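Local coordinates for protein putative sugar isomerase (Parabacteroides distasonis, PDB 3LMZ) that is probably a sugar isomerase of the xylose isomerase-like TIM-barrel family, although its substrate is not established, at residues L47-F52 and F95-R100; E113-V118 and Y129-H134; A176-Y181 and P213-M218; L230-D235 and A244-Y249. One frame throughout, in Å; residues are numbered along the deposited sequence.

The four contacts follow one another along the chain without overlapping, and all belong to one TIM barrel, each involving its outer layer of helices. In contacts 1, 2 and 4 a helix meets a barrel strand or the end of one; in contact 3 two neighbouring helices meet. Contacts 1 and 2 share the sheet and touch through Phe95 and Tyr129, their centres about 16 Å apart. Contacts 1 and 3, with centres about 28 Å apart, lie on opposite sides of the chain's centre, as do contacts 2 and 4. The latter two nevertheless touch through His132 and Glu231, which, with Lys50 and His134, bind a citrate, probably from the crystallisation liquor, in what is probably the active-site pocket.

Contact 1: L47-F52 and F95-R100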
# COMPACT_ATOMS: atom_id res chain seq x y z
N LEU A 47 -2.90 -17.64 5.13
CA LEU A 47 -1.71 -18.04 4.39
C LEU A 47 -2.03 -19.37 3.68
O LEU A 47 -2.50 -20.32 4.32
CB LEU A 47 -0.54 -18.23 5.34
CG LEU A 47 0.77 -18.75 4.75
CD1 LEU A 47 1.34 -17.80 3.66
CD2 LEU A 47 1.83 -19.08 5.85
N CYS A 48 -1.68 -19.42 2.39
CA CYS A 48 -1.72 -20.68 1.68
C CYS A 48 -0.37 -21.37 1.89
O CYS A 48 0.69 -20.75 1.70
CB CYS A 48 -2.04 -20.48 0.21
SG CYS A 48 -2.57 -22.04 -0.59
N ILE A 49 -0.38 -22.65 2.31
CA ILE A 49 0.81 -23.31 2.84
C ILE A 49 1.61 -23.97 1.72
O ILE A 49 1.08 -24.90 1.06
CB ILE A 49 0.39 -24.40 3.87
CG1 ILE A 49 -0.48 -23.81 5.00
CG2 ILE A 49 1.66 -25.12 4.44
CD1 ILE A 49 -1.11 -24.91 5.91
N LYS A 50 2.91 -23.63 1.64
CA LYS A 50 3.85 -24.19 0.69
C LYS A 50 4.84 -25.14 1.35
O LYS A 50 5.12 -25.01 2.54
CB LYS A 50 4.59 -23.08 -0.07
CG LYS A 50 3.81 -22.43 -1.20
CD LYS A 50 3.47 -23.28 -2.36
CE LYS A 50 4.68 -23.72 -3.16
NZ LYS A 50 4.29 -24.43 -4.39
N ASP A 51 5.30 -26.10 0.55
CA ASP A 51 6.21 -27.11 1.02
C ASP A 51 7.53 -26.57 1.59
O ASP A 51 8.11 -27.16 2.50
CB ASP A 51 6.47 -28.18 -0.05
CG ASP A 51 7.08 -27.62 -1.38
OD1 ASP A 51 7.23 -26.40 -1.53
OD2 ASP A 51 7.35 -28.47 -2.27
N PHE A 52 7.99 -25.41 1.09
CA PHE A 52 9.21 -24.78 1.64
C PHE A 52 9.05 -24.17 3.04
O PHE A 52 10.04 -23.82 3.71
CB PHE A 52 9.82 -23.80 0.61
CG PHE A 52 8.85 -22.83 0.02
CD1 PHE A 52 8.41 -21.74 0.75
CD2 PHE A 52 8.50 -22.89 -1.34
CE1 PHE A 52 7.56 -20.83 0.20
CE2 PHE A 52 7.66 -21.98 -1.85
CZ PHE A 52 7.21 -20.94 -1.11
N PHE A 95 -3.12 -35.55 -0.74
CA PHE A 95 -4.40 -35.61 -0.05
C PHE A 95 -4.12 -36.01 1.41
O PHE A 95 -4.74 -35.46 2.32
CB PHE A 95 -5.38 -36.54 -0.78
CG PHE A 95 -6.17 -35.87 -1.83
CD1 PHE A 95 -5.60 -35.61 -3.05
CD2 PHE A 95 -7.45 -35.43 -1.60
CE1 PHE A 95 -6.34 -34.98 -4.04
CE2 PHE A 95 -8.20 -34.80 -2.57
CZ PHE A 95 -7.62 -34.56 -3.81
N ASP A 96 -3.24 -36.98 1.64
CA ASP A 96 -2.99 -37.37 3.03
C ASP A 96 -2.35 -36.19 3.81
O ASP A 96 -2.76 -35.87 4.93
CB ASP A 96 -2.12 -38.63 3.08
CG ASP A 96 -1.79 -39.04 4.48
OD1 ASP A 96 -2.70 -39.20 5.31
OD2 ASP A 96 -0.58 -39.16 4.76
N TYR A 97 -1.43 -35.48 3.17
CA TYR A 97 -0.83 -34.29 3.78
C TYR A 97 -1.89 -33.24 4.13
O TYR A 97 -1.97 -32.76 5.27
CB TYR A 97 0.19 -33.76 2.80
CG TYR A 97 0.72 -32.34 3.05
CD1 TYR A 97 1.63 -32.07 4.06
CD2 TYR A 97 0.46 -31.34 2.12
CE1 TYR A 97 2.21 -30.80 4.19
CE2 TYR A 97 1.01 -30.04 2.24
CZ TYR A 97 1.89 -29.78 3.24
OH TYR A 97 2.48 -28.53 3.26
N ALA A 98 -2.81 -32.95 3.18
CA ALA A 98 -3.87 -32.01 3.51
C ALA A 98 -4.67 -32.42 4.77
O ALA A 98 -5.00 -31.63 5.61
CB ALA A 98 -4.77 -31.79 2.35
N LYS A 99 -4.97 -33.71 4.83
CA LYS A 99 -5.74 -34.20 5.97
C LYS A 99 -4.96 -34.04 7.26
O LYS A 99 -5.51 -33.63 8.30
CB LYS A 99 -6.11 -35.68 5.75
CG LYS A 99 -6.92 -36.31 6.88
CD LYS A 99 -7.51 -37.67 6.50
CE LYS A 99 -8.31 -38.27 7.65
NZ LYS A 99 -8.90 -39.59 7.27
N ARG A 100 -3.67 -34.37 7.20
CA ARG A 100 -2.81 -34.26 8.39
C ARG A 100 -2.66 -32.80 8.86
O ARG A 100 -2.52 -32.53 10.03
CB ARG A 100 -1.43 -34.84 8.10
CG ARG A 100 -1.44 -36.36 7.93
CD ARG A 100 -0.06 -36.99 7.65
NE ARG A 100 0.82 -36.84 8.78
CZ ARG A 100 1.99 -36.17 8.79
NH1 ARG A 100 2.53 -35.67 7.67
NH2 ARG A 100 2.62 -36.08 9.95
O HOH W 1 2.15 -27.37 0.67
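Tyr97 lays its phenol end against the CG2 branch of Ile49, with OH 3.7 Å from that methyl carbon, and this is the closest direct contact between helix segment 95-100 and 47-52. An extended first torsion, with CG anti to the backbone N (chi1 166°), sends the ring away from the helix toward the strand. It is the hydroxyl that makes the contact there. On the other side, Ile49 turns CG2 anti to its own N and beside its carbonyl carbon, which places the methyl group near the water-mediated link.

No hydrogen bond joins the segments directly. One water does the work: it donates to Ile49 O at 2.7 Å and to Tyr97 OH at 2.9 Å, and the angle between these two bonds at the water is about 106°, close to tetrahedral. Having accepted from the water, the hydroxyl bonds in turn to the carbonyl oxygen of Leu54. This buried phenol therefore ties the end of strand 46-49 to the loop that follows it, while its ring packs on Val80 and Leu56.

Lys50 points away from the helix; its NZ binds Pro82 O and the citrate. Ile49 and Lys50 thus face the helix layer and the pocket respectively. A helix-borne aromatic reaching past its preceding strand, 76-85, to the neighbouring strand 46-49 places this contact in the layer between sheet and outer helices of a TIM barrel, near the strand ends where the pocket lies.

Contact 2: E113-V118 and Y129-H134; sequences ELLPYV and YAIHLH
Val118 sets its CG1 methyl over one face of the Tyr129 ring, 3.7 Å from the centroid and only 12° off the ring normal, a CH-pi contact centred on the ring. CG1 stands anti to the backbone N (chi1 175°), while the other methyl, CG2, reaches toward the phenol end, 4.1 Å from Tyr129 CZ. A second, smaller contact lies one turn earlier in the helix, where Leu115 CD2 meets Ile131 CD1 at 3.8 Å. Ile131 also borders the first pair, since its CG1 lies in plane at the edge of the Tyr129 ring.

Helix 115-125 and strand 128-132 are the second and third elements of a beta-alpha-beta unit that starts with strand 105-110. The crossover brings the helix back over the outer face of the barrel sheet, and the tyrosine and isoleucine are the strand side chains that meet it.

Further out, Ile106, Pro110 and Phe95 pack on Tyr129; Val147 and Thr151 of the next helix pack on Ile131. His132 leaves the same strand toward the pocket, where Asp163 binds its NE2 and citrate its ND1. Its carbonyl oxygen sits 3.2 Å above the plane of the His134 ring, whose NE2 binds the same citrate oxygen.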
# COMPACT_ATOMS: atom_id res chain seq x y z
N GLU A 113 -4.05 -36.15 -17.51
CA GLU A 113 -4.48 -37.55 -17.48
C GLU A 113 -4.81 -38.04 -16.09
O GLU A 113 -5.36 -39.14 -15.93
CB GLU A 113 -3.44 -38.48 -18.16
CG GLU A 113 -2.13 -38.70 -17.46
CD GLU A 113 -1.07 -37.60 -17.68
OE1 GLU A 113 -1.33 -36.57 -18.38
OE2 GLU A 113 0.07 -37.80 -17.13
N LEU A 114 -4.40 -37.29 -15.09
CA LEU A 114 -4.66 -37.60 -13.69
C LEU A 114 -5.92 -36.99 -13.11
O LEU A 114 -6.25 -37.25 -11.94
CB LEU A 114 -3.46 -37.24 -12.81
CG LEU A 114 -2.16 -37.98 -13.12
CD1 LEU A 114 -0.99 -37.39 -12.33
CD2 LEU A 114 -2.33 -39.50 -12.87
N LEU A 115 -6.66 -36.20 -13.90
CA LEU A 115 -7.91 -35.63 -13.43
C LEU A 115 -8.94 -36.66 -12.93
O LEU A 115 -9.58 -36.47 -11.89
CB LEU A 115 -8.49 -34.71 -14.48
CG LEU A 115 -7.74 -33.36 -14.59
CD1 LEU A 115 -8.18 -32.64 -15.84
CD2 LEU A 115 -7.87 -32.49 -13.39
N PRO A 116 -9.07 -37.81 -13.62
CA PRO A 116 -9.96 -38.84 -13.05
C PRO A 116 -9.55 -39.31 -11.64
O PRO A 116 -10.37 -39.57 -10.76
CB PRO A 116 -9.86 -39.97 -14.07
CG PRO A 116 -9.51 -39.27 -15.36
CD PRO A 116 -8.59 -38.14 -14.98
N TYR A 117 -8.24 -39.41 -11.40
CA TYR A 117 -7.77 -39.79 -10.08
C TYR A 117 -8.03 -38.70 -9.04
O TYR A 117 -8.40 -38.98 -7.90
CB TYR A 117 -6.29 -40.17 -10.16
CG TYR A 117 -5.83 -40.99 -8.96
CD1 TYR A 117 -6.17 -42.31 -8.85
CD2 TYR A 117 -5.03 -40.45 -7.97
CE1 TYR A 117 -5.79 -43.10 -7.79
CE2 TYR A 117 -4.63 -41.21 -6.86
CZ TYR A 117 -4.99 -42.57 -6.81
OH TYR A 117 -4.63 -43.36 -5.72
N VAL A 118 -7.82 -37.44 -9.41
CA VAL A 118 -8.22 -36.34 -8.53
C VAL A 118 -9.71 -36.41 -8.16
O VAL A 118 -10.08 -36.27 -7.00
CB VAL A 118 -7.91 -34.97 -9.16
CG1 VAL A 118 -8.45 -33.82 -8.25
CG2 VAL A 118 -6.39 -34.81 -9.36
N TYR A 129 -10.54 -28.97 -4.59
CA TYR A 129 -9.30 -29.02 -5.29
C TYR A 129 -9.30 -27.92 -6.36
O TYR A 129 -10.15 -27.92 -7.25
CB TYR A 129 -9.12 -30.38 -5.96
CG TYR A 129 -7.76 -30.65 -6.53
CD1 TYR A 129 -7.39 -30.11 -7.76
CD2 TYR A 129 -6.83 -31.47 -5.90
CE1 TYR A 129 -6.15 -30.36 -8.31
CE2 TYR A 129 -5.59 -31.71 -6.43
CZ TYR A 129 -5.27 -31.20 -7.66
OH TYR A 129 -4.03 -31.46 -8.19
N ALA A 130 -8.38 -26.97 -6.25
CA ALA A 130 -8.33 -25.78 -7.08
C ALA A 130 -7.07 -25.85 -7.96
O ALA A 130 -5.98 -25.78 -7.44
CB ALA A 130 -8.29 -24.51 -6.22
N ILE A 131 -7.26 -26.00 -9.26
CA ILE A 131 -6.15 -26.11 -10.23
C ILE A 131 -5.60 -24.69 -10.52
O ILE A 131 -6.35 -23.78 -10.94
CB ILE A 131 -6.59 -26.77 -11.55
CG1 ILE A 131 -7.05 -28.21 -11.31
CG2 ILE A 131 -5.44 -26.70 -12.57
CD1 ILE A 131 -7.86 -28.82 -12.38
N HIS A 132 -4.28 -24.51 -10.32
CA HIS A 132 -3.66 -23.19 -10.58
C HIS A 132 -3.34 -23.00 -12.06
O HIS A 132 -2.39 -23.57 -12.56
CB HIS A 132 -2.39 -22.96 -9.73
CG HIS A 132 -1.90 -21.55 -9.79
ND1 HIS A 132 -0.59 -21.18 -9.62
CD2 HIS A 132 -2.58 -20.40 -10.03
CE1 HIS A 132 -0.48 -19.86 -9.75
NE2 HIS A 132 -1.67 -19.36 -10.01
N LEU A 133 -4.10 -22.10 -12.69
CA LEU A 133 -3.87 -21.76 -14.10
C LEU A 133 -2.63 -20.89 -14.20
O LEU A 133 -2.30 -20.17 -13.28
CB LEU A 133 -5.11 -21.13 -14.72
CG LEU A 133 -5.49 -19.74 -14.22
CD1 LEU A 133 -4.80 -18.62 -15.05
CD2 LEU A 133 -7.03 -19.46 -14.16
N HIS A 134 -1.95 -20.97 -15.35
CA HIS A 134 -0.54 -20.57 -15.47
C HIS A 134 -0.17 -19.60 -16.56
O HIS A 134 1.00 -19.19 -16.59
CB HIS A 134 0.33 -21.80 -15.58
CG HIS A 134 0.54 -22.49 -14.27
ND1 HIS A 134 0.53 -23.85 -14.15
CD2 HIS A 134 0.80 -21.98 -13.04
CE1 HIS A 134 0.74 -24.16 -12.87
NE2 HIS A 134 0.93 -23.05 -12.18

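Contact 3: A176-Y181 and P213-M218; sequences ADLKKY and PALIRM
Leu178 and Met218 lie side by side, their chains running from opposite helices, with Leu178 CD2 3.7 Å from Met218 CG. Met218, a selenomethionine in this crystal, keeps CG anti to the backbone N and then folds at its next two torsions (chi2 56°, chi3 66°). That double bend turns the selenium end away from the leucine and across the chain of Lys179. Lys179 was modelled in two conformations; in the one described here its CB lies 3.8 Å from Met218 SE, and the unusually close approach of its outer end to the selenomethionine methyl is doubtful. Deeper in, Leu178 CD2 also reaches Leu215 CD1, more loosely at 4.2 Å.

The two segments belong to neighbouring outer helices of the TIM barrel, the ones leading into strands 185-193 and 227-230. They run nearly parallel, with 15° between their short axes and 10.0 Å at closest approach. At that spacing side chains fill the groove between them: the leucines are buried and the lysine lies at the solvent side.

Val175, one residue before segment 176-181, extends the apolar seam to Ala214, Leu215 and Met218. Ile216 points away from helix 174-181 and packs on Phe250 and Val253 of helix 240-256, while Pro213 rests on Leu256 of the second subunit.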
# COMPACT_ATOMS: atom_id res chain seq x y z
N ALA A 176 -14.80 -11.35 -16.39
CA ALA A 176 -15.81 -12.11 -17.17
C ALA A 176 -15.64 -13.61 -16.95
O ALA A 176 -16.63 -14.36 -16.87
CB ALA A 176 -15.79 -11.75 -18.66
N ASP A 177 -14.39 -14.07 -16.77
CA ASP A 177 -14.17 -15.50 -16.46
C ASP A 177 -14.77 -15.86 -15.08
O ASP A 177 -15.39 -16.90 -14.90
CB ASP A 177 -12.70 -15.87 -16.57
CG ASP A 177 -12.23 -15.97 -18.00
OD1 ASP A 177 -13.06 -15.90 -18.94
OD2 ASP A 177 -11.02 -16.07 -18.20
N LEU A 178 -14.56 -14.98 -14.10
CA LEU A 178 -15.18 -15.18 -12.77
C LEU A 178 -16.72 -15.28 -12.88
O LEU A 178 -17.33 -16.18 -12.27
CB LEU A 178 -14.74 -14.10 -11.77
CG LEU A 178 -15.43 -14.17 -10.39
CD1 LEU A 178 -15.09 -15.49 -9.60
CD2 LEU A 178 -15.01 -12.92 -9.59
N LYS A 179 -17.33 -14.39 -13.67
CA LYS A 179 -18.80 -14.43 -13.88
C LYS A 179 -19.21 -15.79 -14.46
O LYS A 179 -20.12 -16.43 -13.94
CB LYS A 179 -19.28 -13.30 -14.79
CG LYS A 179 -20.80 -13.24 -14.96
CD LYS A 179 -21.23 -12.30 -16.10
CE LYS A 179 -21.18 -10.84 -15.69
NZ LYS A 179 -21.46 -9.92 -16.85
N LYS A 180 -18.54 -16.23 -15.52
CA LYS A 180 -18.87 -17.52 -16.15
C LYS A 180 -18.69 -18.70 -15.22
O LYS A 180 -19.56 -19.61 -15.14
CB LYS A 180 -18.02 -17.73 -17.41
CG LYS A 180 -18.40 -16.83 -18.56
CD LYS A 180 -17.61 -17.14 -19.82
CE LYS A 180 -16.14 -16.75 -19.70
NZ LYS A 180 -15.42 -16.83 -21.00
N TYR A 181 -17.56 -18.69 -14.53
CA TYR A 181 -17.00 -19.93 -13.94
C TYR A 181 -17.07 -20.01 -12.43
O TYR A 181 -16.53 -20.93 -11.85
CB TYR A 181 -15.55 -20.13 -14.40
CG TYR A 181 -15.34 -20.09 -15.91
CD1 TYR A 181 -16.25 -20.71 -16.76
CD2 TYR A 181 -14.22 -19.51 -16.48
CE1 TYR A 181 -16.08 -20.71 -18.17
CE2 TYR A 181 -14.05 -19.48 -17.88
CZ TYR A 181 -14.97 -20.11 -18.71
OH TYR A 181 -14.81 -20.12 -20.08
N PRO A 213 -11.46 -2.74 -9.15
CA PRO A 213 -12.80 -2.42 -8.81
C PRO A 213 -13.83 -3.39 -9.43
O PRO A 213 -14.76 -3.82 -8.77
CB PRO A 213 -12.93 -0.98 -9.30
CG PRO A 213 -11.62 -0.43 -9.14
CD PRO A 213 -10.68 -1.55 -9.52
N ALA A 214 -13.65 -3.71 -10.71
CA ALA A 214 -14.55 -4.62 -11.38
C ALA A 214 -14.53 -6.02 -10.75
O ALA A 214 -15.58 -6.68 -10.63
CB ALA A 214 -14.26 -4.66 -12.90
N LEU A 215 -13.33 -6.45 -10.38
CA LEU A 215 -13.13 -7.74 -9.75
C LEU A 215 -13.89 -7.77 -8.40
O LEU A 215 -14.64 -8.70 -8.10
CB LEU A 215 -11.63 -8.02 -9.62
CG LEU A 215 -11.24 -9.38 -9.09
CD1 LEU A 215 -11.59 -10.51 -10.13
CD2 LEU A 215 -9.75 -9.48 -8.62
N ILE A 216 -13.72 -6.72 -7.62
CA ILE A 216 -14.39 -6.64 -6.32
C ILE A 216 -15.92 -6.62 -6.46
O ILE A 216 -16.63 -7.34 -5.77
CB ILE A 216 -13.94 -5.39 -5.60
CG1 ILE A 216 -12.50 -5.61 -5.12
CG2 ILE A 216 -14.93 -4.96 -4.49
CD1 ILE A 216 -12.36 -6.42 -3.93
N ARG A 217 -16.44 -5.85 -7.42
CA ARG A 217 -17.87 -5.85 -7.64
C ARG A 217 -18.36 -7.22 -8.07
O ARG A 217 -19.44 -7.66 -7.66
CB ARG A 217 -18.26 -4.79 -8.68
CG ARG A 217 -18.17 -3.37 -8.21
CD ARG A 217 -18.68 -2.41 -9.29
NE ARG A 217 -18.03 -1.13 -9.09
CZ ARG A 217 -17.01 -0.66 -9.82
NH1 ARG A 217 -16.55 -1.30 -10.91
NH2 ARG A 217 -16.50 0.52 -9.50
N MSE A 218 -17.59 -7.89 -8.92
CA MSE A 218 -17.99 -9.20 -9.40
C MSE A 218 -17.98 -10.26 -8.31
O MSE A 218 -18.84 -11.17 -8.28
CB MSE A 218 -17.14 -9.66 -10.61
CG MSE A 218 -17.67 -10.93 -11.25
SE MSE A 218 -19.50 -10.87 -11.84
CE MSE A 218 -19.33 -9.56 -13.26

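Contact 4: L230-D235 and A244-Y249; sequences LEYEKD and AESIGY
Leu230 supplies the apolar part of the contact, pressing CD2 against Ile247 CD1 at 3.7 Å and against CG1 of the same isoleucine at 3.9 Å. Its CG stands anti to the backbone N (chi1 174°), which sends the branched end outward from the strand to the helix. The same CD2 methyl lies 4.2 Å from Ser246 CB, so the leucine spans two consecutive helix residues.

The second kind of contact is polar against aromatic. Ser246 OG approaches the Tyr232 ring obliquely, 3.6 Å from CE1, without a hydrogen bond between them. With OG beside its own backbone N (chi1 -67°), the serine bonds to the carbonyl oxygen of Gly242 one turn earlier, and it also binds the backbone N of Ile205. The buried hydroxyl is thus satisfied by backbone groups and held next to the ring.

Charged groups lie outside the interface. Glu231 turns from the helix to Lys191 and the citrate, whereas Glu245 pairs with Arg207 and, across the dimer contact, with Lys251 of the second subunit. Through Ser246 and Ile247, helix 240-256 packs on Leu230 and Tyr232 at the end of the last strand, 227-230, completing the final beta-alpha unit of the TIM barrel.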
# COMPACT_ATOMS: atom_id res chain seq x y z
N LEU A 230 -2.55 -12.83 -2.31
CA LEU A 230 -1.56 -12.12 -3.08
C LEU A 230 -0.38 -12.98 -3.42
O LEU A 230 0.26 -13.56 -2.56
CB LEU A 230 -1.08 -10.83 -2.34
CG LEU A 230 0.08 -10.07 -2.99
CD1 LEU A 230 -0.31 -9.49 -4.33
CD2 LEU A 230 0.67 -8.99 -2.03
N GLU A 231 -0.11 -13.08 -4.71
CA GLU A 231 1.07 -13.80 -5.21
C GLU A 231 1.94 -12.79 -5.94
O GLU A 231 1.75 -12.46 -7.11
CB GLU A 231 0.69 -14.97 -6.11
CG GLU A 231 1.88 -15.84 -6.45
CD GLU A 231 1.47 -17.14 -7.11
OE1 GLU A 231 0.82 -17.08 -8.19
OE2 GLU A 231 1.83 -18.19 -6.55
N TYR A 232 2.88 -12.24 -5.19
CA TYR A 232 3.72 -11.12 -5.65
C TYR A 232 5.03 -11.61 -6.24
O TYR A 232 5.84 -12.21 -5.53
CB TYR A 232 4.02 -10.12 -4.51
CG TYR A 232 4.59 -8.85 -5.01
CD1 TYR A 232 3.80 -7.99 -5.72
CD2 TYR A 232 5.88 -8.50 -4.76
CE1 TYR A 232 4.35 -6.78 -6.28
CE2 TYR A 232 6.43 -7.27 -5.25
CZ TYR A 232 5.66 -6.46 -6.04
OH TYR A 232 6.19 -5.27 -6.52
N GLU A 233 5.21 -11.43 -7.56
CA GLU A 233 6.30 -12.05 -8.33
C GLU A 233 7.19 -11.02 -9.00
O GLU A 233 7.61 -11.13 -10.13
CB GLU A 233 5.75 -13.01 -9.39
CG GLU A 233 4.81 -14.07 -8.78
CD GLU A 233 4.03 -14.94 -9.78
OE1 GLU A 233 3.50 -14.49 -10.89
OE2 GLU A 233 3.90 -16.12 -9.37
N LYS A 234 7.46 -9.97 -8.28
CA LYS A 234 8.39 -8.93 -8.66
C LYS A 234 9.34 -8.72 -7.50
O LYS A 234 8.94 -8.86 -6.33
CB LYS A 234 7.60 -7.66 -8.94
CG LYS A 234 8.47 -6.39 -9.12
CD LYS A 234 7.68 -5.22 -9.61
CE LYS A 234 8.54 -3.92 -9.74
NZ LYS A 234 7.72 -2.84 -10.40
N ASP A 235 10.61 -8.42 -7.75
CA ASP A 235 11.60 -8.13 -6.72
C ASP A 235 11.66 -9.23 -5.64
O ASP A 235 11.68 -8.97 -4.44
CB ASP A 235 11.31 -6.79 -6.07
CG ASP A 235 11.49 -5.63 -7.02
OD1 ASP A 235 12.33 -5.69 -7.97
OD2 ASP A 235 10.79 -4.61 -6.84
N ALA A 244 3.69 -4.64 0.30
CA ALA A 244 2.91 -3.72 1.18
C ALA A 244 2.15 -2.67 0.40
O ALA A 244 0.98 -2.45 0.66
CB ALA A 244 3.87 -3.04 2.19
N GLU A 245 2.77 -2.14 -0.67
CA GLU A 245 2.03 -1.21 -1.53
C GLU A 245 0.85 -1.90 -2.17
O GLU A 245 -0.25 -1.36 -2.24
CB GLU A 245 2.93 -0.65 -2.64
CG GLU A 245 2.21 0.32 -3.58
CD GLU A 245 3.08 0.91 -4.69
OE1 GLU A 245 4.34 0.85 -4.53
OE2 GLU A 245 2.48 1.46 -5.64
N SER A 246 1.04 -3.14 -2.66
CA SER A 246 -0.02 -3.84 -3.32
C SER A 246 -1.19 -4.11 -2.36
O SER A 246 -2.38 -4.00 -2.75
CB SER A 246 0.49 -5.18 -3.83
OG SER A 246 1.45 -5.10 -4.86
N ILE A 247 -0.89 -4.48 -1.11
CA ILE A 247 -1.89 -4.73 -0.09
C ILE A 247 -2.65 -3.44 0.23
O ILE A 247 -3.89 -3.43 0.37
CB ILE A 247 -1.24 -5.41 1.15
CG1 ILE A 247 -0.82 -6.86 0.83
CG2 ILE A 247 -2.18 -5.29 2.35
CD1 ILE A 247 -1.93 -7.81 0.39
N GLY A 248 -1.93 -2.34 0.39
CA GLY A 248 -2.61 -1.07 0.62
C GLY A 248 -3.57 -0.67 -0.46
O GLY A 248 -4.66 -0.27 -0.20
N TYR A 249 -3.13 -0.80 -1.72
CA TYR A 249 -3.96 -0.46 -2.84
C TYR A 249 -5.21 -1.37 -2.81
O TYR A 249 -6.36 -0.96 -2.95
CB TYR A 249 -3.23 -0.55 -4.15
CG TYR A 249 -3.87 0.21 -5.30
CD1 TYR A 249 -4.95 -0.30 -5.96
CD2 TYR A 249 -3.37 1.46 -5.70
CE1 TYR A 249 -5.58 0.45 -6.99
CE2 TYR A 249 -3.96 2.18 -6.70
CZ TYR A 249 -5.07 1.68 -7.34
OH TYR A 249 -5.66 2.43 -8.33